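Local coordinates for proton-dependent oligopeptide transporter family protein (Xanthomonas campestris, PDB 6EI3) that probably carries short peptides across the bacterial inner membrane, driven by the inward flow of protons, as do other members of the POT family, at residues A143-I148 with L337-L342; S311-Q316 with I400-L405; A333-L338 with F408-V413. All coordinates share one frame; numbering follows the deposited sequence.

Contact 1 (A143-I148 with L337-L342). With 78M ((2S)-2,3-dihydroxypropyl(7Z)-pentadec-7-enoate), chain N.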
loop_
_atom_site.group_PDB
_atom_site.type_symbol
_atom_site.label_atom_id
_atom_site.label_comp_id
_atom_site.label_asym_id
_atom_site.label_seq_id
_atom_site.Cartn_x
_atom_site.Cartn_y
_atom_site.Cartn_z
ATOM N N ALA A 143 12.011 10.372 -13.237
ATOM C CA ALA A 143 10.833 10.983 -13.882
ATOM C C ALA A 143 9.526 10.413 -13.274
ATOM O O ALA A 143 8.616 11.193 -12.995
ATOM C CB ALA A 143 10.866 10.751 -15.383
ATOM N N PHE A 144 9.463 9.080 -12.999
ATOM C CA PHE A 144 8.299 8.430 -12.367
ATOM C C PHE A 144 8.004 9.079 -11.003
ATOM O O PHE A 144 6.846 9.376 -10.708
ATOM C CB PHE A 144 8.506 6.904 -12.227
ATOM C CG PHE A 144 8.222 6.032 -13.442
ATOM C CD1 PHE A 144 8.216 6.569 -14.728
ATOM C CD2 PHE A 144 7.949 4.676 -13.297
ATOM C CE1 PHE A 144 7.935 5.770 -15.843
ATOM C CE2 PHE A 144 7.681 3.876 -14.412
ATOM C CZ PHE A 144 7.686 4.429 -15.681
ATOM N N TYR A 145 9.058 9.395 -10.218
ATOM C CA TYR A 145 8.898 10.076 -8.927
ATOM C C TYR A 145 8.165 11.408 -9.090
ATOM O O TYR A 145 7.189 11.661 -8.368
ATOM C CB TYR A 145 10.264 10.284 -8.251
ATOM C CG TYR A 145 10.254 11.251 -7.091
ATOM C CD1 TYR A 145 9.845 10.845 -5.823
ATOM C CD2 TYR A 145 10.729 12.551 -7.239
ATOM C CE1 TYR A 145 9.844 11.731 -4.747
ATOM C CE2 TYR A 145 10.730 13.445 -6.173
ATOM C CZ TYR A 145 10.291 13.027 -4.926
ATOM O OH TYR A 145 10.307 13.894 -3.863
ATOM N N TRP A 146 8.614 12.245 -10.048
ATOM C CA TRP A 146 7.993 13.548 -10.295
ATOM C C TRP A 146 6.581 13.405 -10.872
ATOM O O TRP A 146 5.689 14.165 -10.494
ATOM C CB TRP A 146 8.879 14.450 -11.171
ATOM C CG TRP A 146 10.193 14.800 -10.524
ATOM C CD1 TRP A 146 11.430 14.324 -10.866
ATOM C CD2 TRP A 146 10.397 15.689 -9.413
ATOM N NE1 TRP A 146 12.386 14.834 -10.013
ATOM C CE2 TRP A 146 11.782 15.682 -9.118
ATOM C CE3 TRP A 146 9.540 16.490 -8.632
ATOM C CZ2 TRP A 146 12.334 16.464 -8.098
ATOM C CZ3 TRP A 146 10.086 17.253 -7.611
ATOM C CH2 TRP A 146 11.469 17.242 -7.358
ATOM N N ILE A 147 6.383 12.407 -11.749
ATOM C CA ILE A 147 5.098 12.110 -12.392
ATOM C C ILE A 147 4.047 11.656 -11.361
ATOM O O ILE A 147 2.906 12.107 -11.402
ATOM C CB ILE A 147 5.283 11.095 -13.549
ATOM C CG1 ILE A 147 5.940 11.767 -14.779
ATOM C CG2 ILE A 147 3.956 10.442 -13.916
ATOM C CD1 ILE A 147 6.729 10.789 -15.718
ATOM N N ILE A 148 4.432 10.761 -10.460
ATOM C CA ILE A 148 3.540 10.273 -9.414
ATOM C C ILE A 148 3.114 11.428 -8.505
ATOM O O ILE A 148 1.918 11.614 -8.291
ATOM C CB ILE A 148 4.167 9.092 -8.631
ATOM C CG1 ILE A 148 4.350 7.858 -9.557
ATOM C CG2 ILE A 148 3.300 8.726 -7.397
ATOM C CD1 ILE A 148 5.311 6.775 -9.039
ATOM N N LEU A 337 2.884 17.201 -2.120
ATOM C CA LEU A 337 3.633 18.458 -1.979
ATOM C C LEU A 337 4.707 18.283 -0.896
ATOM O O LEU A 337 5.857 18.660 -1.100
ATOM C CB LEU A 337 2.715 19.648 -1.611
ATOM C CG LEU A 337 3.448 20.955 -1.233
ATOM C CD1 LEU A 337 4.147 21.574 -2.428
ATOM C CD2 LEU A 337 2.518 21.966 -0.564
ATOM N N LEU A 338 4.315 17.701 0.253
ATOM C CA LEU A 338 5.224 17.500 1.374
ATOM C C LEU A 338 6.277 16.421 1.093
ATOM O O LEU A 338 7.397 16.537 1.572
ATOM C CB LEU A 338 4.456 17.248 2.682
ATOM C CG LEU A 338 3.789 18.464 3.304
ATOM C CD1 LEU A 338 2.636 18.040 4.199
ATOM C CD2 LEU A 338 4.794 19.326 4.067
ATOM N N VAL A 339 5.951 15.407 0.288
ATOM C CA VAL A 339 6.934 14.391 -0.099
ATOM C C VAL A 339 8.039 15.130 -0.919
ATOM O O VAL A 339 9.235 14.941 -0.670
ATOM C CB VAL A 339 6.310 13.231 -0.936
ATOM C CG1 VAL A 339 7.398 12.381 -1.613
ATOM C CG2 VAL A 339 5.395 12.347 -0.092
ATOM N N MET A 340 7.624 15.976 -1.879
ATOM C CA MET A 340 8.563 16.701 -2.753
ATOM C C MET A 340 9.412 17.694 -2.000
ATOM O O MET A 340 10.546 17.913 -2.401
ATOM C CB MET A 340 7.857 17.351 -3.954
ATOM C CG MET A 340 7.386 16.322 -4.969
ATOM S SD MET A 340 6.588 17.012 -6.438
ATOM C CE MET A 340 5.134 17.819 -5.709
ATOM N N LEU A 341 8.898 18.268 -0.899
ATOM C CA LEU A 341 9.686 19.182 -0.076
ATOM C C LEU A 341 10.604 18.402 0.895
ATOM O O LEU A 341 11.770 18.765 1.057
ATOM C CB LEU A 341 8.770 20.120 0.749
ATOM C CG LEU A 341 8.002 21.220 -0.006
ATOM C CD1 LEU A 341 7.037 21.940 0.921
ATOM C CD2 LEU A 341 8.954 22.228 -0.638
ATOM N N LEU A 342 10.055 17.353 1.556
ATOM C CA LEU A 342 10.726 16.593 2.621
ATOM C C LEU A 342 11.748 15.571 2.148
ATOM O O LEU A 342 12.695 15.340 2.895
ATOM C CB LEU A 342 9.730 15.941 3.603
ATOM C CG LEU A 342 8.864 16.932 4.420
ATOM C CD1 LEU A 342 7.746 16.192 5.173
ATOM C CD2 LEU A 342 9.718 17.811 5.355
HETATM O O21 78M N . 12.990 24.014 -1.783
HETATM C C20 78M N . 14.351 24.415 -1.881
HETATM C C18 78M N . 14.630 25.050 -3.222
HETATM O O19 78M N . 14.429 24.100 -4.273
HETATM C C17 78M N . 16.009 25.666 -3.318
HETATM O O2 78M N . 16.951 24.566 -3.315
HETATM C C1 78M N . 17.790 24.435 -4.352
HETATM O O1 78M N . 17.819 25.181 -5.297
HETATM C C2 78M N . 18.694 23.248 -4.175
HETATM C C3 78M N . 18.107 21.941 -4.696
HETATM C C4 78M N . 17.116 21.296 -3.731
HETATM C C5 78M N . 16.446 20.021 -4.238
HETATM C C6 78M N . 15.316 20.226 -5.260
HETATM C C7 78M N . 14.068 20.842 -4.695
HETATM C C8 78M N . 12.933 20.217 -4.447
HETATM C C9 78M N . 11.682 20.826 -3.900
HETATM C C10 78M N . 10.486 20.546 -4.803
HETATM C C11 78M N . 9.222 21.292 -4.418
HETATM C C12 78M N . 8.036 21.022 -5.339
HETATM C C13 78M N . 6.828 21.923 -5.116
HETATM C C15 78M N . 5.818 24.239 -5.361
HETATM C C14 78M N . 6.948 23.311 -5.737
HETATM O O HOH W 1 11.591 16.184 -4.237
#

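Contact 2 (S311-Q316 with I400-L405)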
loop_
_atom_site.group_PDB
_atom_site.type_symbol
_atom_site.label_atom_id
_atom_site.label_comp_id
_atom_site.label_asym_id
_atom_site.label_seq_id
_atom_site.Cartn_x
_atom_site.Cartn_y
_atom_site.Cartn_z
ATOM N N SER A 311 -9.806 8.588 3.886
ATOM C CA SER A 311 -11.077 8.148 4.424
ATOM C C SER A 311 -11.414 8.903 5.714
ATOM O O SER A 311 -12.085 9.929 5.651
ATOM C CB SER A 311 -11.085 6.628 4.591
ATOM O OG SER A 311 -10.146 6.185 5.558
ATOM N N THR A 312 -10.880 8.450 6.855
ATOM C CA THR A 312 -11.061 9.077 8.155
ATOM C C THR A 312 -10.739 10.600 8.132
ATOM O O THR A 312 -11.505 11.384 8.685
ATOM C CB THR A 312 -10.200 8.337 9.188
ATOM O OG1 THR A 312 -10.564 6.944 9.218
ATOM C CG2 THR A 312 -10.311 8.944 10.573
ATOM N N TRP A 313 -9.611 11.009 7.519
ATOM C CA TRP A 313 -9.267 12.443 7.512
ATOM C C TRP A 313 -10.198 13.260 6.627
ATOM O O TRP A 313 -10.499 14.409 6.952
ATOM C CB TRP A 313 -7.822 12.675 7.103
ATOM C CG TRP A 313 -6.794 12.175 8.086
ATOM C CD1 TRP A 313 -6.966 11.257 9.082
ATOM C CD2 TRP A 313 -5.404 12.528 8.099
ATOM N NE1 TRP A 313 -5.779 11.062 9.756
ATOM C CE2 TRP A 313 -4.797 11.814 9.157
ATOM C CE3 TRP A 313 -4.625 13.429 7.356
ATOM C CZ2 TRP A 313 -3.440 11.950 9.470
ATOM C CZ3 TRP A 313 -3.282 13.580 7.672
ATOM C CH2 TRP A 313 -2.704 12.861 8.731
ATOM N N VAL A 314 -10.647 12.679 5.512
ATOM C CA VAL A 314 -11.602 13.372 4.623
ATOM C C VAL A 314 -12.906 13.614 5.371
ATOM O O VAL A 314 -13.443 14.729 5.329
ATOM C CB VAL A 314 -11.825 12.641 3.265
ATOM C CG1 VAL A 314 -13.014 13.229 2.514
ATOM C CG2 VAL A 314 -10.567 12.692 2.398
ATOM N N LEU A 315 -13.399 12.576 6.079
ATOM C CA LEU A 315 -14.639 12.634 6.858
ATOM C C LEU A 315 -14.540 13.687 7.950
ATOM O O LEU A 315 -15.526 14.342 8.245
ATOM C CB LEU A 315 -14.976 11.257 7.446
ATOM C CG LEU A 315 -15.360 10.189 6.416
ATOM C CD1 LEU A 315 -15.353 8.790 7.026
ATOM C CD2 LEU A 315 -16.701 10.534 5.689
ATOM N N GLN A 316 -13.353 13.848 8.549
ATOM C CA GLN A 316 -13.104 14.897 9.537
ATOM C C GLN A 316 -13.139 16.254 8.823
ATOM O O GLN A 316 -13.841 17.153 9.266
ATOM C CB GLN A 316 -11.736 14.715 10.235
ATOM C CG GLN A 316 -11.468 15.820 11.258
ATOM C CD GLN A 316 -10.121 15.721 11.918
ATOM O OE1 GLN A 316 -9.088 15.954 11.302
ATOM N NE2 GLN A 316 -10.117 15.466 13.206
ATOM N N ILE A 400 -3.109 20.675 8.141
ATOM C CA ILE A 400 -1.715 20.841 7.658
ATOM C C ILE A 400 -0.760 20.194 8.699
ATOM O O ILE A 400 0.187 19.520 8.302
ATOM C CB ILE A 400 -1.332 22.352 7.436
ATOM C CG1 ILE A 400 -2.095 22.978 6.236
ATOM C CG2 ILE A 400 0.206 22.533 7.253
ATOM C CD1 ILE A 400 -2.034 24.564 6.152
ATOM N N LEU A 401 -1.009 20.426 10.019
ATOM C CA LEU A 401 -0.197 19.860 11.115
ATOM C C LEU A 401 -0.116 18.320 11.019
ATOM O O LEU A 401 0.986 17.833 10.779
ATOM C CB LEU A 401 -0.653 20.345 12.501
ATOM C CG LEU A 401 0.057 19.750 13.731
ATOM C CD1 LEU A 401 1.549 20.129 13.772
ATOM C CD2 LEU A 401 -0.624 20.216 15.009
ATOM N N PRO A 402 -1.220 17.533 11.071
ATOM C CA PRO A 402 -1.058 16.075 10.889
ATOM C C PRO A 402 -0.582 15.673 9.489
ATOM O O PRO A 402 0.087 14.662 9.393
ATOM C CB PRO A 402 -2.439 15.505 11.237
ATOM C CG PRO A 402 -3.403 16.646 11.054
ATOM C CD PRO A 402 -2.622 17.878 11.419
ATOM N N TYR A 403 -0.858 16.459 8.420
ATOM C CA TYR A 403 -0.312 16.106 7.102
ATOM C C TYR A 403 1.223 16.176 7.133
ATOM O O TYR A 403 1.883 15.276 6.619
ATOM C CB TYR A 403 -0.858 17.009 5.969
ATOM C CG TYR A 403 -1.976 16.334 5.205
ATOM C CD1 TYR A 403 -1.701 15.352 4.255
ATOM C CD2 TYR A 403 -3.308 16.572 5.528
ATOM C CE1 TYR A 403 -2.722 14.643 3.632
ATOM C CE2 TYR A 403 -4.342 15.904 4.875
ATOM C CZ TYR A 403 -4.043 14.941 3.928
ATOM O OH TYR A 403 -5.053 14.264 3.310
ATOM N N ALA A 404 1.780 17.233 7.750
ATOM C CA ALA A 404 3.232 17.434 7.857
ATOM C C ALA A 404 3.868 16.306 8.649
ATOM O O ALA A 404 4.853 15.712 8.202
ATOM C CB ALA A 404 3.543 18.786 8.509
ATOM N N LEU A 405 3.277 15.987 9.812
ATOM C CA LEU A 405 3.780 14.936 10.688
ATOM C C LEU A 405 3.736 13.580 10.005
ATOM O O LEU A 405 4.755 12.884 9.980
ATOM C CB LEU A 405 3.011 14.915 12.026
ATOM C CG LEU A 405 3.222 16.138 12.941
ATOM C CD1 LEU A 405 2.095 16.273 13.930
ATOM C CD2 LEU A 405 4.600 16.087 13.662
#

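Contact 3 (A333-L338 with F408-V413). With 78M ((2S)-2,3-dihydroxypropyl(7Z)-pentadec-7-enoate), chain K.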
loop_
_atom_site.group_PDB
_atom_site.type_symbol
_atom_site.label_atom_id
_atom_site.label_comp_id
_atom_site.label_asym_id
_atom_site.label_seq_id
_atom_site.Cartn_x
_atom_site.Cartn_y
_atom_site.Cartn_z
ATOM N N ALA A 333 -3.844 16.838 -1.436
ATOM C CA ALA A 333 -2.751 17.390 -2.254
ATOM C C ALA A 333 -1.531 17.713 -1.393
ATOM O O ALA A 333 -0.426 17.838 -1.923
ATOM C CB ALA A 333 -3.217 18.638 -2.974
ATOM N N LEU A 334 -1.729 17.859 -0.067
ATOM C CA LEU A 334 -0.616 18.178 0.827
ATOM C C LEU A 334 0.388 17.059 0.926
ATOM O O LEU A 334 1.561 17.332 1.125
ATOM C CB LEU A 334 -1.088 18.555 2.236
ATOM C CG LEU A 334 -1.794 19.891 2.411
ATOM C CD1 LEU A 334 -2.323 19.997 3.825
ATOM C CD2 LEU A 334 -0.855 21.071 2.133
ATOM N N ASN A 335 -0.054 15.806 0.783
ATOM C CA ASN A 335 0.860 14.686 0.883
ATOM C C ASN A 335 1.951 14.708 -0.217
ATOM O O ASN A 335 3.126 14.817 0.160
ATOM C CB ASN A 335 0.118 13.375 0.957
ATOM C CG ASN A 335 1.043 12.202 0.961
ATOM O OD1 ASN A 335 1.035 11.401 0.038
ATOM N ND2 ASN A 335 1.879 12.097 1.989
ATOM N N PRO A 336 1.627 14.700 -1.544
ATOM C CA PRO A 336 2.702 14.762 -2.560
ATOM C C PRO A 336 3.506 16.064 -2.521
ATOM O O PRO A 336 4.706 16.028 -2.806
ATOM C CB PRO A 336 1.948 14.586 -3.884
ATOM C CG PRO A 336 0.550 15.065 -3.595
ATOM C CD PRO A 336 0.303 14.562 -2.197
ATOM N N LEU A 337 2.884 17.201 -2.120
ATOM C CA LEU A 337 3.633 18.458 -1.979
ATOM C C LEU A 337 4.707 18.283 -0.896
ATOM O O LEU A 337 5.857 18.660 -1.100
ATOM C CB LEU A 337 2.715 19.648 -1.611
ATOM C CG LEU A 337 3.448 20.955 -1.233
ATOM C CD1 LEU A 337 4.147 21.574 -2.428
ATOM C CD2 LEU A 337 2.518 21.966 -0.564
ATOM N N LEU A 338 4.315 17.701 0.253
ATOM C CA LEU A 338 5.224 17.500 1.374
ATOM C C LEU A 338 6.277 16.421 1.093
ATOM O O LEU A 338 7.397 16.537 1.572
ATOM C CB LEU A 338 4.456 17.248 2.682
ATOM C CG LEU A 338 3.789 18.464 3.304
ATOM C CD1 LEU A 338 2.636 18.040 4.199
ATOM C CD2 LEU A 338 4.794 19.326 4.067
ATOM N N PHE A 408 6.129 13.360 6.984
ATOM C CA PHE A 408 7.481 13.246 7.534
ATOM C C PHE A 408 7.714 11.767 7.899
ATOM O O PHE A 408 8.729 11.191 7.496
ATOM C CB PHE A 408 7.695 14.172 8.756
ATOM C CG PHE A 408 9.121 14.214 9.266
ATOM C CD1 PHE A 408 10.167 14.614 8.435
ATOM C CD2 PHE A 408 9.409 13.927 10.595
ATOM C CE1 PHE A 408 11.484 14.685 8.918
ATOM C CE2 PHE A 408 10.727 13.987 11.073
ATOM C CZ PHE A 408 11.749 14.367 10.234
ATOM N N GLY A 409 6.731 11.148 8.557
ATOM C CA GLY A 409 6.797 9.732 8.898
ATOM C C GLY A 409 6.940 8.859 7.662
ATOM O O GLY A 409 7.805 7.982 7.621
ATOM N N GLU A 410 6.128 9.134 6.624
ATOM C CA GLU A 410 6.150 8.415 5.345
ATOM C C GLU A 410 7.542 8.424 4.705
ATOM O O GLU A 410 8.040 7.363 4.345
ATOM C CB GLU A 410 5.123 9.006 4.371
ATOM C CG GLU A 410 5.174 8.361 2.993
ATOM C CD GLU A 410 4.439 9.063 1.872
ATOM O OE1 GLU A 410 3.933 10.189 2.078
ATOM O OE2 GLU A 410 4.351 8.465 0.779
ATOM N N VAL A 411 8.160 9.615 4.573
ATOM C CA VAL A 411 9.502 9.790 4.005
ATOM C C VAL A 411 10.548 8.989 4.825
ATOM O O VAL A 411 11.453 8.388 4.240
ATOM C CB VAL A 411 9.856 11.309 3.876
ATOM C CG1 VAL A 411 11.342 11.527 3.657
ATOM C CG2 VAL A 411 9.045 11.973 2.756
ATOM N N LEU A 412 10.360 8.918 6.153
ATOM C CA LEU A 412 11.251 8.184 7.053
ATOM C C LEU A 412 11.060 6.658 6.988
ATOM O O LEU A 412 12.053 5.939 7.066
ATOM C CB LEU A 412 11.080 8.652 8.504
ATOM C CG LEU A 412 11.624 10.025 8.899
ATOM C CD1 LEU A 412 11.108 10.417 10.295
ATOM C CD2 LEU A 412 13.154 10.040 8.917
ATOM N N VAL A 413 9.815 6.150 6.892
ATOM C CA VAL A 413 9.668 4.689 6.923
ATOM C C VAL A 413 9.357 4.088 5.525
ATOM O O VAL A 413 9.966 3.078 5.155
ATOM C CB VAL A 413 8.693 4.189 8.041
ATOM C CG1 VAL A 413 7.277 4.726 7.874
ATOM C CG2 VAL A 413 8.699 2.659 8.170
HETATM O O21 78M K . -7.046 30.210 8.499
HETATM C C20 78M K . -6.867 31.156 7.457
HETATM C C18 78M K . -6.587 30.464 6.144
HETATM O O19 78M K . -5.403 29.663 6.250
HETATM C C17 78M K . -6.468 31.429 4.986
HETATM O O2 78M K . -6.535 30.566 3.825
HETATM C C1 78M K . -7.521 30.751 2.935
HETATM O O1 78M K . -8.238 31.717 2.906
HETATM C C2 78M K . -7.640 29.576 2.012
HETATM C C3 78M K . -8.375 28.422 2.673
HETATM C C4 78M K . -8.267 27.124 1.896
HETATM C C5 78M K . -8.357 25.881 2.773
HETATM C C6 78M K . -7.109 25.598 3.622
HETATM C C7 78M K . -5.956 25.194 2.766
HETATM C C8 78M K . -4.860 24.573 3.140
HETATM C C9 78M K . -3.742 24.179 2.228
HETATM C C10 78M K . -4.017 22.839 1.530
HETATM C C11 78M K . -4.666 22.921 0.149
HETATM C C12 78M K . -3.711 23.182 -1.009
HETATM C C13 78M K . -2.700 22.071 -1.261
HETATM C C15 78M K . -0.620 21.331 -2.460
HETATM C C14 78M K . -1.602 22.450 -2.235
HETATM O O HOH W 2 2.611 9.355 -0.961
#

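Contact 1 (A143-I148 with L337-L342)
Trp146 offers one face of its indole to Tyr145 of its own helix and an edge to Met340 across the interface. Over the centre of that face sits Tyr145 CE2, 3.7 Å above the plane, while C10 of a bound monoacylglycerol and the methionine sulfur both lie at its edge, near the plane. The tyrosine ring in turn has Trp146 NE1 and a water in its plane, at the edge. Helix 137-165 and helix 334-357 pair here across the two halves of a major facilitator superfamily fold, with short-segment axes 11.0 Å apart and running at 142°, roughly antiparallel. The contact is a worked example of a Met-aromatic edge contact. Met340 SD stands 3.7 Å from Trp146 CZ3 and 73° off the normal of the six-membered ring. Val339 and Met340 CG approach the Tyr145 ring obliquely, with Val339 CG1 4.0 Å from Tyr145 CE1. The phenol extends this far because CG of Tyr145 lies opposite the backbone N (chi1 166°), which carries the ring toward helix 334-357. The C-terminal tail also packs here: Leu511 touches Tyr145 and Gln514 touches Val339. Its sequence is probably the remnant of a cleaved purification tag. On the lipid side, Leu341 CD2 meets C11 of the monoacylglycerol at 3.9 Å. One water finally joins the two helices. It lies 2.7 Å from Tyr145 OH and donates to Met340 O, a carbonyl whose residue four places on, Pro344, has no N-H to give.

Contact 2 (S311-Q316 with I400-L405)
Trp313 drives the edge of its indole into the face of Tyr403, a textbook T-shaped (edge-to-face) pair within the C-terminal half of the major facilitator fold. The short helix 312-317, in the connection between helix 281-306 and helix 334-357, is thereby set against the first turn of helix 400-424. The six-membered ring of the tryptophan and the tyrosine ring have centroids 4.9 Å apart and planes at 87°. Trp313 CZ3 stands over the centre of the tyrosine face, 3.6 Å above it, and Trp313 CE3 comes within 3.5 Å of Tyr403 CE2. Tyr403 holds its ring there with a first torsion of -100°, well away from a staggered value, which suggests that the tight packing is bought with some torsional strain. The tyrosine side chain also touches Lys309 and Gln332 of the neighbouring loops.

Away from this close-packed corner the two segments part. Gln316 starts out toward helix 400-424, yet its side chain does not touch 400-405, and neither does that of Val314. Here the link is polar and indirect: Gln399, just before helix 400-424, gives NE2 to Trp313 O and Gln316 OE1, and Gln316 NE2 turns to Val381 O and Gln385 OE1 of helix 363-389. Thus one part of the contact is apolar and snug and the other is wired through amides, although the touching residues are all buried. Trp378 adds a further ring against Trp313. At the far corner of the indole, Trp313 CH2 lies 3.7 Å from Pro402 CB and, near the ring plane, 3.4 Å from Pro402 O.

Contact 3 (A333-L338 with F408-V413)
Asn335 and Glu410 meet through a single short, straight hydrogen bond, ND2 of the asparagine donating to OE1 of the glutamate over 2.8 Å at 170°. Glu410 OE1 receives the N-H nearly along its C-O axis and close to the amide plane of Asn335, the two flat groups being only 16° from coplanar. A water completes the pairing: it donates to Asn335 OD1 at 2.8 Å and to Glu410 OE2 at 2.6 Å, so amide, carboxylate and water form a closed polar ring that uses both ends of each group and fixes their rotation.

The next shell explains the alignment. The same Asn335 ND2 also bonds to Thr407 OG1, which occupies a second N-H direction and anchors the amide to helix 400-424. Glu410 is fully stretched, with CG opposite the backbone N (chi1 176°), so its carboxylate reaches across to the asparagine. Phe306 packs on both side chains and Phe302 on the glutamate, so the buried polar pair lies against aromatic side chains. In POT transporters a glutamate on the tenth transmembrane helix commonly recognises the peptide amino terminus, and Glu410 is consistent with that role.

The other side of 333-338 turns to lipid, where Leu334 CD2 touches C10 of a bound monoacylglycerol at 3.7 Å. The Asn335-Glu410 bond ties helix 334-357 to helix 400-424, with helix 281-306 packed against the polar pair and helix 137-165 reached through Pro336, which touches Asn149, Ser152 and Leu153.

Overall arrangement
From the N terminus, the chain first lays down 143-148 and closes contact 1 only at 337-342, joining the two halves of the transporter. Between these ends comes 311-316, whose partner 400-405 lies beyond them, so contacts 1 and 2 cross; contacts 2 and 3 cross as well, because 333-338 precedes 400-405 and closes at 408-413. Nothing nests. Contact 3 starts at 333-338, overlapping the closing segment of contact 1 at Leu337 and Leu338, with the two centres about 9 Å apart. Helix 334-357 thus serves contacts 1 and 3, and helix 400-424 contacts 2 and 3. Leu338, shared by contacts 1 and 3, packs on the backbone of Tyr403 and Ala404 and so joins them to contact 2.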